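Local coordinates for protein TRNA threonylcarbamoyladenosine dehydratase (Escherichia coli, PDB 4D79) that catalyses the ATP-dependent dehydration of threonylcarbamoyladenosine at position 37 of tRNAs to its cyclic form, and can accept sulfur from a cysteine desulfurase in vitro, at residues T162-T167 with T245-F250; A46-R51 with V251-A256; A31-V36 with K258-K263; P134-I139 with R182-S187. All blocks are in the same frame, centred on the assembly; numbering follows the deposited sequence.

Contact 1: T162-T167 with T245-F250. With NA (sodium ion), chain J.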
loop_
_atom_site.group_PDB
_atom_site.type_symbol
_atom_site.label_atom_id
_atom_site.label_comp_id
_atom_site.label_asym_id
_atom_site.label_seq_id
_atom_site.Cartn_x
_atom_site.Cartn_y
_atom_site.Cartn_z
ATOM N N THR B 162 3.943 1.821 9.904
ATOM C CA THR B 162 4.977 2.838 10.064
ATOM C C THR B 162 6.278 2.296 10.629
ATOM O O THR B 162 7.240 3.058 10.737
ATOM C CB THR B 162 4.501 3.975 10.989
ATOM O OG1 THR B 162 4.357 3.469 12.333
ATOM C CG2 THR B 162 3.207 4.528 10.527
ATOM N N GLN B 163 6.347 1.024 10.994
ATOM C CA GLN B 163 7.589 0.441 11.505
ATOM C C GLN B 163 8.358 -0.359 10.453
ATOM O O GLN B 163 9.425 -0.900 10.765
ATOM C CB GLN B 163 7.289 -0.428 12.724
ATOM C CG GLN B 163 6.899 0.371 13.959
ATOM C CD GLN B 163 6.827 -0.458 15.210
ATOM O OE1 GLN B 163 7.825 -1.034 15.672
ATOM N NE2 GLN B 163 5.628 -0.541 15.774
ATOM N N ILE B 164 7.896 -0.366 9.203
ATOM C CA ILE B 164 8.575 -1.076 8.118
ATOM C C ILE B 164 9.793 -0.279 7.677
ATOM O O ILE B 164 9.739 0.938 7.538
ATOM C CB ILE B 164 7.588 -1.307 6.956
ATOM C CG1 ILE B 164 6.385 -2.096 7.454
ATOM C CG2 ILE B 164 8.262 -1.931 5.737
ATOM C CD1 ILE B 164 5.203 -2.152 6.496
ATOM N N GLN B 165 10.895 -0.969 7.441
ATOM C CA GLN B 165 12.133 -0.327 7.037
ATOM C C GLN B 165 12.983 -1.358 6.295
ATOM O O GLN B 165 12.610 -2.527 6.155
ATOM C CB GLN B 165 12.855 0.294 8.233
ATOM C CG GLN B 165 12.888 -0.563 9.436
ATOM C CD GLN B 165 13.324 0.187 10.676
ATOM O OE1 GLN B 165 14.486 0.539 10.819
ATOM N NE2 GLN B 165 12.371 0.479 11.557
ATOM N N VAL B 166 14.135 -0.906 5.809
ATOM C CA VAL B 166 15.050 -1.717 5.011
ATOM C C VAL B 166 16.386 -1.781 5.734
ATOM O O VAL B 166 16.941 -0.741 6.108
ATOM C CB VAL B 166 15.245 -1.140 3.590
ATOM C CG1 VAL B 166 16.063 -2.111 2.736
ATOM C CG2 VAL B 166 13.917 -0.856 2.926
ATOM N N THR B 167 16.922 -2.991 5.890
ATOM C CA THR B 167 18.233 -3.157 6.486
ATOM C C THR B 167 18.885 -4.418 5.902
ATOM O O THR B 167 18.291 -5.166 5.115
ATOM C CB THR B 167 18.114 -3.219 8.025
ATOM O OG1 THR B 167 19.386 -2.985 8.638
ATOM C CG2 THR B 167 17.591 -4.547 8.486
ATOM N N THR B 245 1.094 -5.774 4.542
ATOM C CA THR B 245 1.750 -6.587 3.525
ATOM C C THR B 245 1.970 -5.776 2.257
ATOM O O THR B 245 3.045 -5.854 1.659
ATOM C CB THR B 245 0.972 -7.893 3.247
ATOM O OG1 THR B 245 -0.276 -7.605 2.626
ATOM C CG2 THR B 245 0.714 -8.696 4.547
ATOM N N ALA B 246 1.007 -4.910 1.897
ATOM C CA ALA B 246 1.194 -4.045 0.734
ATOM C C ALA B 246 2.315 -3.051 0.980
ATOM O O ALA B 246 3.078 -2.725 0.055
ATOM C CB ALA B 246 -0.088 -3.286 0.396
ATOM N N THR B 247 2.410 -2.526 2.203
ATOM C CA THR B 247 3.471 -1.567 2.450
ATOM C C THR B 247 4.848 -2.228 2.385
ATOM O O THR B 247 5.802 -1.558 1.987
ATOM C CB THR B 247 3.232 -0.848 3.777
ATOM O OG1 THR B 247 1.995 -0.147 3.691
ATOM C CG2 THR B 247 4.304 0.196 4.044
ATOM N N PHE B 248 4.977 -3.504 2.795
ATOM C CA PHE B 248 6.217 -4.241 2.539
ATOM C C PHE B 248 6.576 -4.180 1.045
ATOM O O PHE B 248 7.693 -3.841 0.674
ATOM C CB PHE B 248 6.073 -5.685 2.995
ATOM C CG PHE B 248 6.534 -5.963 4.400
ATOM C CD1 PHE B 248 5.810 -5.509 5.511
ATOM C CD2 PHE B 248 7.642 -6.775 4.636
ATOM C CE1 PHE B 248 6.212 -5.804 6.825
ATOM C CE2 PHE B 248 8.036 -7.089 5.957
ATOM C CZ PHE B 248 7.313 -6.584 7.053
ATOM N N GLY B 249 5.608 -4.465 0.178
ATOM C CA GLY B 249 5.868 -4.444 -1.244
ATOM C C GLY B 249 6.182 -3.057 -1.756
ATOM O O GLY B 249 7.044 -2.899 -2.631
ATOM N N PHE B 250 5.482 -2.028 -1.231
ATOM C CA PHE B 250 5.735 -0.660 -1.667
ATOM C C PHE B 250 7.103 -0.171 -1.210
ATOM O O PHE B 250 7.814 0.506 -1.977
ATOM C CB PHE B 250 4.647 0.304 -1.169
ATOM C CG PHE B 250 3.303 0.066 -1.756
ATOM C CD1 PHE B 250 3.142 -0.673 -2.912
ATOM C CD2 PHE B 250 2.171 0.604 -1.147
ATOM C CE1 PHE B 250 1.907 -0.890 -3.441
ATOM C CE2 PHE B 250 0.916 0.389 -1.694
ATOM C CZ PHE B 250 0.779 -0.324 -2.818
HETATM NA NA NA J . 8.104 4.387 9.048
HETATM O O HOH W 1 7.578 2.503 7.478
HETATM O O HOH W 2 10.068 3.088 9.280
HETATM O O HOH W 3 6.051 4.963 7.634
HETATM O O HOH W 4 7.463 6.484 10.261
#

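Contact 2: A46-R51 with V251-A256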
loop_
_atom_site.group_PDB
_atom_site.type_symbol
_atom_site.label_atom_id
_atom_site.label_comp_id
_atom_site.label_asym_id
_atom_site.label_seq_id
_atom_site.Cartn_x
_atom_site.Cartn_y
_atom_site.Cartn_z
ATOM N N ALA B 46 4.054 -5.652 -7.590
ATOM C CA ALA B 46 3.838 -5.674 -9.025
ATOM C C ALA B 46 2.974 -4.504 -9.455
ATOM O O ALA B 46 3.258 -3.853 -10.478
ATOM C CB ALA B 46 3.211 -7.009 -9.434
ATOM N N GLU B 47 1.917 -4.225 -8.675
ATOM C CA GLU B 47 1.061 -3.067 -8.892
ATOM C C GLU B 47 1.874 -1.780 -8.889
ATOM O O GLU B 47 1.755 -0.943 -9.788
ATOM C CB GLU B 47 -0.031 -3.017 -7.815
ATOM C CG GLU B 47 -0.986 -1.830 -7.909
ATOM C CD GLU B 47 -2.162 -2.085 -8.826
ATOM O OE1 GLU B 47 -2.216 -3.192 -9.409
ATOM O OE2 GLU B 47 -3.048 -1.191 -8.929
ATOM N N ALA B 48 2.712 -1.609 -7.883
ATOM C CA ALA B 48 3.477 -0.377 -7.763
ATOM C C ALA B 48 4.467 -0.198 -8.926
ATOM O O ALA B 48 4.677 0.933 -9.406
ATOM C CB ALA B 48 4.211 -0.376 -6.433
ATOM N N LEU B 49 5.096 -1.282 -9.371
ATOM C CA LEU B 49 6.003 -1.195 -10.525
ATOM C C LEU B 49 5.259 -0.733 -11.776
ATOM O O LEU B 49 5.728 0.133 -12.512
ATOM C CB LEU B 49 6.644 -2.540 -10.782
ATOM C CG LEU B 49 7.602 -3.045 -9.736
ATOM C CD1 LEU B 49 7.887 -4.521 -10.026
ATOM C CD2 LEU B 49 8.855 -2.242 -9.683
ATOM N N ALA B 50 4.104 -1.333 -12.038
ATOM C CA ALA B 50 3.316 -0.946 -13.185
ATOM C C ALA B 50 2.916 0.531 -13.121
ATOM O O ALA B 50 2.980 1.251 -14.137
ATOM C CB ALA B 50 2.088 -1.853 -13.276
ATOM N N ARG B 51 2.514 1.001 -11.933
ATOM C CA ARG B 51 2.031 2.357 -11.763
ATOM C C ARG B 51 3.154 3.374 -11.659
ATOM O O ARG B 51 2.879 4.572 -11.605
ATOM C CB ARG B 51 1.122 2.457 -10.534
ATOM C CG ARG B 51 -0.198 1.690 -10.709
ATOM C CD ARG B 51 -1.283 2.164 -9.741
ATOM N NE ARG B 51 -2.481 1.376 -9.959
ATOM C CZ ARG B 51 -3.349 1.566 -10.939
ATOM N NH1 ARG B 51 -3.201 2.560 -11.790
ATOM N NH2 ARG B 51 -4.381 0.753 -11.063
ATOM N N VAL B 251 7.505 -0.524 0.016
ATOM C CA VAL B 251 8.832 -0.136 0.480
ATOM C C VAL B 251 9.910 -0.851 -0.337
ATOM O O VAL B 251 10.943 -0.260 -0.690
ATOM C CB VAL B 251 8.974 -0.411 1.981
ATOM C CG1 VAL B 251 10.438 -0.348 2.413
ATOM C CG2 VAL B 251 8.125 0.559 2.788
ATOM N N ALA B 252 9.691 -2.125 -0.659
ATOM C CA ALA B 252 10.641 -2.831 -1.523
ATOM C C ALA B 252 10.813 -2.132 -2.882
ATOM O O ALA B 252 11.937 -1.977 -3.363
ATOM C CB ALA B 252 10.196 -4.277 -1.714
ATOM N N VAL B 253 9.712 -1.727 -3.519
ATOM C CA VAL B 253 9.797 -1.050 -4.829
ATOM C C VAL B 253 10.512 0.287 -4.709
ATOM O O VAL B 253 11.446 0.577 -5.470
ATOM C CB VAL B 253 8.397 -0.910 -5.442
ATOM C CG1 VAL B 253 8.357 -0.031 -6.638
ATOM C CG2 VAL B 253 7.888 -2.298 -5.819
ATOM N N SER B 254 10.143 1.088 -3.711
ATOM C CA SER B 254 10.775 2.388 -3.527
ATOM C C SER B 254 12.270 2.244 -3.290
ATOM O O SER B 254 13.065 3.050 -3.799
ATOM C CB SER B 254 10.152 3.139 -2.364
ATOM O OG SER B 254 8.866 3.671 -2.693
ATOM N N HIS B 255 12.665 1.229 -2.519
ATOM C CA HIS B 255 14.083 0.975 -2.293
ATOM C C HIS B 255 14.781 0.623 -3.607
ATOM O O HIS B 255 15.852 1.162 -3.924
ATOM C CB HIS B 255 14.239 -0.152 -1.275
ATOM C CG HIS B 255 15.664 -0.476 -0.944
ATOM N ND1 HIS B 255 16.411 0.256 -0.046
ATOM C CD2 HIS B 255 16.492 -1.434 -1.424
ATOM C CE1 HIS B 255 17.617 -0.266 0.054
ATOM N NE2 HIS B 255 17.701 -1.283 -0.784
ATOM N N ALA B 256 14.182 -0.277 -4.396
ATOM C CA ALA B 256 14.784 -0.691 -5.664
ATOM C C ALA B 256 14.920 0.494 -6.613
ATOM O O ALA B 256 15.972 0.694 -7.242
ATOM C CB ALA B 256 13.935 -1.800 -6.303
#

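Contact 3: A31-V36 with K258-K263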
loop_
_atom_site.group_PDB
_atom_site.type_symbol
_atom_site.label_atom_id
_atom_site.label_comp_id
_atom_site.label_asym_id
_atom_site.label_seq_id
_atom_site.Cartn_x
_atom_site.Cartn_y
_atom_site.Cartn_z
ATOM N N ALA B 31 13.606 -0.415 -17.836
ATOM C CA ALA B 31 13.946 -1.414 -16.827
ATOM C C ALA B 31 13.116 -2.667 -17.004
ATOM O O ALA B 31 12.001 -2.644 -17.524
ATOM C CB ALA B 31 13.751 -0.868 -15.416
ATOM N N HIS B 32 13.679 -3.775 -16.566
ATOM C CA HIS B 32 12.976 -5.048 -16.541
ATOM C C HIS B 32 13.130 -5.574 -15.124
ATOM O O HIS B 32 14.241 -5.937 -14.716
ATOM C CB HIS B 32 13.537 -6.034 -17.583
ATOM C CG HIS B 32 12.689 -7.260 -17.743
ATOM N ND1 HIS B 32 12.952 -8.248 -18.675
ATOM C CD2 HIS B 32 11.581 -7.661 -17.068
ATOM C CE1 HIS B 32 12.031 -9.195 -18.576
ATOM N NE2 HIS B 32 11.180 -8.857 -17.611
ATOM N N ILE B 33 12.029 -5.609 -14.369
ATOM C CA ILE B 33 12.059 -6.030 -12.972
ATOM C C ILE B 33 11.245 -7.304 -12.805
ATOM O O ILE B 33 10.184 -7.474 -13.413
ATOM C CB ILE B 33 11.584 -4.895 -12.044
ATOM C CG1 ILE B 33 12.617 -3.768 -12.131
ATOM C CG2 ILE B 33 11.404 -5.400 -10.591
ATOM C CD1 ILE B 33 12.340 -2.572 -11.283
ATOM N N CYS B 34 11.801 -8.227 -12.035
ATOM C CA CYS B 34 11.210 -9.525 -11.772
ATOM C C CYS B 34 10.650 -9.518 -10.362
ATOM O O CYS B 34 11.364 -9.167 -9.417
ATOM C CB CYS B 34 12.277 -10.617 -11.937
ATOM S SG CYS B 34 11.659 -12.281 -11.729
ATOM N N VAL B 35 9.384 -9.894 -10.222
ATOM C CA VAL B 35 8.755 -10.100 -8.914
ATOM C C VAL B 35 8.543 -11.593 -8.748
ATOM O O VAL B 35 7.885 -12.239 -9.575
ATOM C CB VAL B 35 7.439 -9.327 -8.761
ATOM C CG1 VAL B 35 6.910 -9.492 -7.372
ATOM C CG2 VAL B 35 7.680 -7.870 -9.092
ATOM N N VAL B 36 9.146 -12.152 -7.714
ATOM C CA VAL B 36 9.045 -13.583 -7.447
ATOM C C VAL B 36 8.109 -13.744 -6.261
ATOM O O VAL B 36 8.425 -13.328 -5.138
ATOM C CB VAL B 36 10.399 -14.252 -7.167
ATOM C CG1 VAL B 36 10.213 -15.757 -7.100
ATOM C CG2 VAL B 36 11.430 -13.924 -8.214
ATOM N N LYS B 258 15.099 3.673 -5.895
ATOM C CA LYS B 258 16.149 4.557 -5.406
ATOM C C LYS B 258 17.538 4.033 -5.746
ATOM O O LYS B 258 18.434 4.799 -6.132
ATOM C CB LYS B 258 15.995 4.740 -3.919
ATOM C CG LYS B 258 17.115 5.496 -3.275
ATOM C CD LYS B 258 16.833 5.632 -1.794
ATOM C CE LYS B 258 16.981 4.284 -1.102
ATOM N NZ LYS B 258 17.032 4.430 0.377
ATOM N N LYS B 259 17.764 2.750 -5.509
ATOM C CA LYS B 259 19.073 2.178 -5.819
ATOM C C LYS B 259 19.364 2.216 -7.318
ATOM O O LYS B 259 20.508 2.446 -7.713
ATOM C CB LYS B 259 19.150 0.765 -5.257
ATOM C CG LYS B 259 19.118 0.723 -3.778
ATOM C CD LYS B 259 20.253 1.487 -3.152
ATOM C CE LYS B 259 20.138 1.528 -1.632
ATOM N NZ LYS B 259 21.253 2.339 -1.075
ATOM N N MET B 260 18.349 2.002 -8.172
ATOM C CA MET B 260 18.553 2.103 -9.620
ATOM C C MET B 260 18.918 3.527 -10.024
ATOM O O MET B 260 19.809 3.744 -10.853
ATOM C CB MET B 260 17.295 1.661 -10.363
ATOM C CG MET B 260 16.986 0.241 -10.211
ATOM S SD MET B 260 15.314 -0.170 -10.745
ATOM C CE MET B 260 15.479 0.249 -12.461
ATOM N N MET B 261 18.246 4.513 -9.440
ATOM C CA MET B 261 18.568 5.903 -9.730
ATOM C C MET B 261 19.958 6.258 -9.218
ATOM O O MET B 261 20.740 6.900 -9.939
ATOM C CB MET B 261 17.501 6.826 -9.132
ATOM C CG MET B 261 16.211 6.792 -9.903
ATOM S SD MET B 261 14.866 7.695 -9.131
ATOM C CE MET B 261 15.512 9.351 -8.953
ATOM N N ALA B 262 20.322 5.772 -8.022
ATOM C CA ALA B 262 21.637 6.090 -7.481
ATOM C C ALA B 262 22.738 5.492 -8.346
ATOM O O ALA B 262 23.782 6.122 -8.566
ATOM C CB ALA B 262 21.771 5.602 -6.046
ATOM N N LYS B 263 22.528 4.264 -8.810
ATOM C CA LYS B 263 23.514 3.596 -9.662
ATOM C C LYS B 263 23.675 4.321 -10.986
ATOM O O LYS B 263 24.802 4.548 -11.446
ATOM C CB LYS B 263 23.099 2.145 -9.887
ATOM C CG LYS B 263 24.146 1.300 -10.658
ATOM C CD LYS B 263 23.617 -0.099 -10.925
ATOM C CE LYS B 263 24.731 -1.088 -11.232
ATOM N NZ LYS B 263 24.174 -2.444 -11.525
#

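Contact 4: P134-I139 with R182-S187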
loop_
_atom_site.group_PDB
_atom_site.type_symbol
_atom_site.label_atom_id
_atom_site.label_comp_id
_atom_site.label_asym_id
_atom_site.label_seq_id
_atom_site.Cartn_x
_atom_site.Cartn_y
_atom_site.Cartn_z
ATOM N N PRO B 134 12.995 -22.175 -1.506
ATOM C CA PRO B 134 13.248 -21.409 -2.734
ATOM C C PRO B 134 13.746 -19.988 -2.476
ATOM O O PRO B 134 14.486 -19.435 -3.300
ATOM C CB PRO B 134 11.872 -21.408 -3.405
ATOM C CG PRO B 134 10.894 -21.536 -2.233
ATOM C CD PRO B 134 11.559 -22.432 -1.289
ATOM N N LYS B 135 13.324 -19.371 -1.376
ATOM C CA LYS B 135 13.788 -18.033 -1.032
ATOM C C LYS B 135 15.301 -18.013 -0.885
ATOM O O LYS B 135 15.976 -17.136 -1.433
ATOM C CB LYS B 135 13.110 -17.578 0.264
ATOM C CG LYS B 135 13.158 -16.097 0.530
ATOM C CD LYS B 135 12.229 -15.770 1.699
ATOM C CE LYS B 135 12.152 -14.282 1.961
ATOM N NZ LYS B 135 11.357 -13.546 0.938
ATOM N N ALA B 136 15.845 -18.972 -0.132
ATOM C CA ALA B 136 17.289 -19.074 0.040
ATOM C C ALA B 136 17.991 -19.282 -1.302
ATOM O O ALA B 136 18.984 -18.617 -1.590
ATOM C CB ALA B 136 17.610 -20.213 1.003
ATOM N N ALA B 137 17.448 -20.148 -2.153
ATOM C CA ALA B 137 18.051 -20.409 -3.454
ATOM C C ALA B 137 18.056 -19.149 -4.326
ATOM O O ALA B 137 19.045 -18.864 -5.016
ATOM C CB ALA B 137 17.288 -21.536 -4.143
ATOM N N LEU B 138 16.962 -18.378 -4.307
ATOM C CA LEU B 138 16.926 -17.149 -5.086
ATOM C C LEU B 138 17.945 -16.151 -4.549
ATOM O O LEU B 138 18.718 -15.562 -5.310
ATOM C CB LEU B 138 15.511 -16.538 -5.073
ATOM C CG LEU B 138 15.315 -15.222 -5.842
ATOM C CD1 LEU B 138 15.562 -15.473 -7.320
ATOM C CD2 LEU B 138 13.920 -14.656 -5.620
ATOM N N ILE B 139 17.969 -15.962 -3.228
ATOM C CA ILE B 139 18.852 -14.959 -2.634
ATOM C C ILE B 139 20.309 -15.304 -2.872
ATOM O O ILE B 139 21.110 -14.434 -3.235
ATOM C CB ILE B 139 18.537 -14.797 -1.138
ATOM C CG1 ILE B 139 17.188 -14.088 -0.995
ATOM C CG2 ILE B 139 19.642 -14.011 -0.385
ATOM C CD1 ILE B 139 16.675 -14.166 0.374
ATOM N N ARG B 182 18.221 -16.907 7.066
ATOM C CA ARG B 182 19.642 -16.828 7.389
ATOM C C ARG B 182 20.211 -18.209 7.686
ATOM O O ARG B 182 21.307 -18.547 7.239
ATOM C CB ARG B 182 19.863 -15.901 8.584
ATOM C CG ARG B 182 19.619 -14.441 8.271
ATOM C CD ARG B 182 20.132 -13.563 9.399
ATOM N NE ARG B 182 19.415 -13.812 10.641
ATOM C CZ ARG B 182 18.383 -13.099 11.079
ATOM N NH1 ARG B 182 17.929 -12.054 10.389
ATOM N NH2 ARG B 182 17.812 -13.423 12.219
ATOM N N GLU B 183 19.467 -19.033 8.417
ATOM C CA GLU B 183 19.977 -20.354 8.764
ATOM C C GLU B 183 20.123 -21.237 7.530
ATOM O O GLU B 183 21.122 -21.962 7.396
ATOM C CB GLU B 183 19.058 -20.998 9.810
ATOM C CG GLU B 183 18.992 -20.234 11.142
ATOM C CD GLU B 183 20.344 -19.690 11.589
ATOM O OE1 GLU B 183 21.198 -20.494 12.026
ATOM O OE2 GLU B 183 20.554 -18.457 11.498
ATOM N N ARG B 184 19.153 -21.185 6.606
ATOM C CA ARG B 184 19.252 -22.011 5.405
ATOM C C ARG B 184 20.340 -21.503 4.469
ATOM O O ARG B 184 21.016 -22.297 3.796
ATOM C CB ARG B 184 17.919 -22.072 4.660
ATOM C CG ARG B 184 17.897 -23.155 3.595
ATOM C CD ARG B 184 17.877 -24.534 4.255
ATOM N NE ARG B 184 16.579 -24.874 4.826
ATOM C CZ ARG B 184 15.631 -25.530 4.160
ATOM N NH1 ARG B 184 15.869 -25.963 2.928
ATOM N NH2 ARG B 184 14.468 -25.804 4.737
ATOM N N LEU B 185 20.503 -20.187 4.379
ATOM C CA LEU B 185 21.569 -19.655 3.542
ATOM C C LEU B 185 22.923 -20.178 3.987
ATOM O O LEU B 185 23.776 -20.505 3.156
ATOM C CB LEU B 185 21.567 -18.129 3.571
ATOM C CG LEU B 185 20.507 -17.436 2.719
ATOM C CD1 LEU B 185 20.390 -15.948 3.050
ATOM C CD2 LEU B 185 20.822 -17.635 1.237
ATOM N N LYS B 186 23.133 -20.262 5.290
ATOM C CA LYS B 186 24.409 -20.730 5.801
ATOM C C LYS B 186 24.587 -22.221 5.526
ATOM O O LYS B 186 25.569 -22.630 4.902
ATOM C CB LYS B 186 24.509 -20.402 7.291
ATOM C CG LYS B 186 25.757 -20.952 7.991
ATOM C CD LYS B 186 25.849 -20.441 9.431
ATOM C CE LYS B 186 26.956 -21.132 10.225
ATOM N NZ LYS B 186 27.177 -20.499 11.565
ATOM N N SER B 187 23.611 -23.041 5.922
ATOM C CA SER B 187 23.779 -24.489 5.860
ATOM C C SER B 187 23.769 -24.998 4.422
ATOM O O SER B 187 24.538 -25.903 4.083
ATOM C CB SER B 187 22.700 -25.179 6.700
ATOM O OG SER B 187 21.404 -24.930 6.180
#

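Contact 1: T162-T167 with T245-F250
This is a buried apolar contact between Ile164, at the start of strand 164-168, outermost of the sheet within this chain, and Thr247 and Phe248 on one turn of the long C-terminal helix 242-266. Ile164 does all the touching from the strand side. With CG1 beside the backbone N (chi1 -58°) and the branch extended at chi2, CD1 reaches both helix residues. Ile164 CD1 sits 3.5 Å from Thr247 CG2 and 3.6 Å from Phe248 CD1. Further back along the branch, CG1 lies 3.8 Å from Phe248 CE1, and the other methyl, CG2, rests over one face of the ring. Thr247 turns its methyl to the isoleucine, while its hydroxyl OG1 bonds to Met243 O one turn earlier in the helix. In this Rossmann-type HesA/MoeB/ThiF fold, strand 164-168 is antiparallel to strand 202-206, and Ile164 also packs on Val204 of that strand. Cutting Ile164 back to an alanine would probably leave Thr247 CG2 and the CD1-CE1 side of Phe248 without their partner from this strand.

Just before the strand, Thr162 O binds a sodium ion at 2.3 Å, and Thr162 O of the second subunit binds the same ion, so the metal bridges the dimer. Four waters join them. Water 1 donates to Ile164 O at 2.7 Å. Water 2 donates to Ile164 O at 2.8 Å, tying this backbone to the metal site.

Contact 2: A46-R51 with V251-A256
Val253 of helix 242-266 packs on Ala48 and Leu49 of helix 42-51, the helix that follows the glycine-rich turn of the Rossmann-type fold and links parallel strands 32-36 and 56-60 in a beta-alpha-beta crossover. The apolar part is small, one valine against two residues. Val253 points at the partner helix and spreads both methyls against it. With CG1 anti to its backbone N (chi1 170°), that methyl meets Leu49 CD2 at 3.8 Å and Ala48 CB at 4.2 Å. The second methyl, CG2, lies 4.0 Å from Leu49 CG. Shortening Val253 to an alanine would probably open a gap beside Leu49 CD2, leaving that methyl without its partner on helix 242-266. Ile126 of strand 124-127 touches both Leu49 and Val253, so the pair is seated on the central sheet.

Charged groups lie on another side of helix 42-51. Glu47 OE2 forms a salt bridge with Arg92 of helix 85-96, and Arg51 NH1 bonds to Thr70 O and Ala76 O of the second subunit. Within the helix, Arg51 NE also donates to Glu47 OE2 at 2.8 Å, with the oxygen nearly in the guanidinium plane but the nitrogen 47° out of the carboxylate plane.

Contact 3: A31-V36 with K258-K263
Met260 of helix 242-266 reaches across to Ala31, just before strand 32-36, and Ile33 near its start; this is the first strand in the chain and an inner one of the Rossmann-type sheet. The helix stands well back, with the CA atoms of Ala31 and Met260 9.2 Å apart, and the methionine side chain spans the interval.

Its CB points toward the strand, and CG lies anti to the carbonyl carbon, beside the backbone N (chi1 -67°). Neither of these two carbons meets the strand segment; they carry the chain outward, extended through chi2. The first atom to touch is the sulfur. SD approaches the far end of Ile33, whose own side chain is extended to CD1, so the two residues reach for each other tip to tip, with SD 3.9 Å from Ile33 CD1. At chi3 the methionine bends (64°), which turns the terminal methyl away from the line of the chain and sets it against Ala31. Sulfur and methyl thus serve two different residues, on the same side of the strand.

Tyr124 of the adjoining strand 124-127 touches both Ile33 and Met260 and adds to the apolar patch. A glycerol, probably from the crystallisation liquor, lies about 4 Å from the Met260 side chain. The other end of the strand does different work: Val36 belongs to the ATP pocket and touches the nucleotide, while the Ile33 side chain is about 14 Å from it. The methionine finishes at CE, which lies 3.6 Å from Ala31 CB.

Contact 4: P134-I139 with R182-S187
Ala136 and Ile139 of helix 132-144 meet Leu185 and Arg184 of helix 176-189 where the two helices cross at -61°, with the axes of the short segments 9.2 Å apart. Helix 132-144 is the connecting helix of a beta-alpha-beta crossover, running between the parallel strands 124-127 and 149-152 of the Rossmann-type sheet.

The tight part lies around Leu185. Ala136 has so little bulk that the backbones come close, its CA standing 5.6 Å from the CA of Leu185. The leucine's CG is beside its backbone N (chi1 -78°), and from there the two methyls divide the opposing helix between them. CD2 lies against the backbone of Ala136, 4.0 Å from its CA, and CD1 meets Ile139 CG2 at the same separation. The isoleucine and leucine side chains cross at about a right angle. Leu181, one turn earlier than Leu185, touches both Ala136 and Ile139 and extends the apolar seam.

Arg184 makes the looser, partly exposed side. Its aliphatic stem takes part, CG lying 3.9 Å from Ala136 CB, but bends at chi2 and chi3 carry the guanidinium away from Ala136, and the side chain touches Val132 and Arg133 near the start of helix 132-144; NH1 has a long, weak ion pair with Asp188. Elsewhere on segment 134-139, Pro134 touches ATP, and Lys135 forms a salt bridge with Asp127. Back in the tight part, the closest approach is Leu185 CD2 to the carbonyl oxygen of Ala136, 3.5 Å.

Helix 242-266 serves contacts 1, 2 and 3 in succession, so the last helix is packed against the mid-chain strand 164-168 and the early helix 42-51 and strand 32-36. Part of it is predicted to cross a membrane, yet here it packs within the protein. The centres of contacts 1 and 2 are 11 Å apart; those of contacts 2 and 3 are 9 Å apart. Along the chain contact 3 encloses contact 2, which encloses contacts 1 and 4, whose segments alternate. The centre of contact 4 lies 21 to 24 Å from the other centres, and its Pro134 lines the ATP pocket, but Leu138 packs on Val36 of contact 3. Only contacts 1 and 2 touch the second subunit.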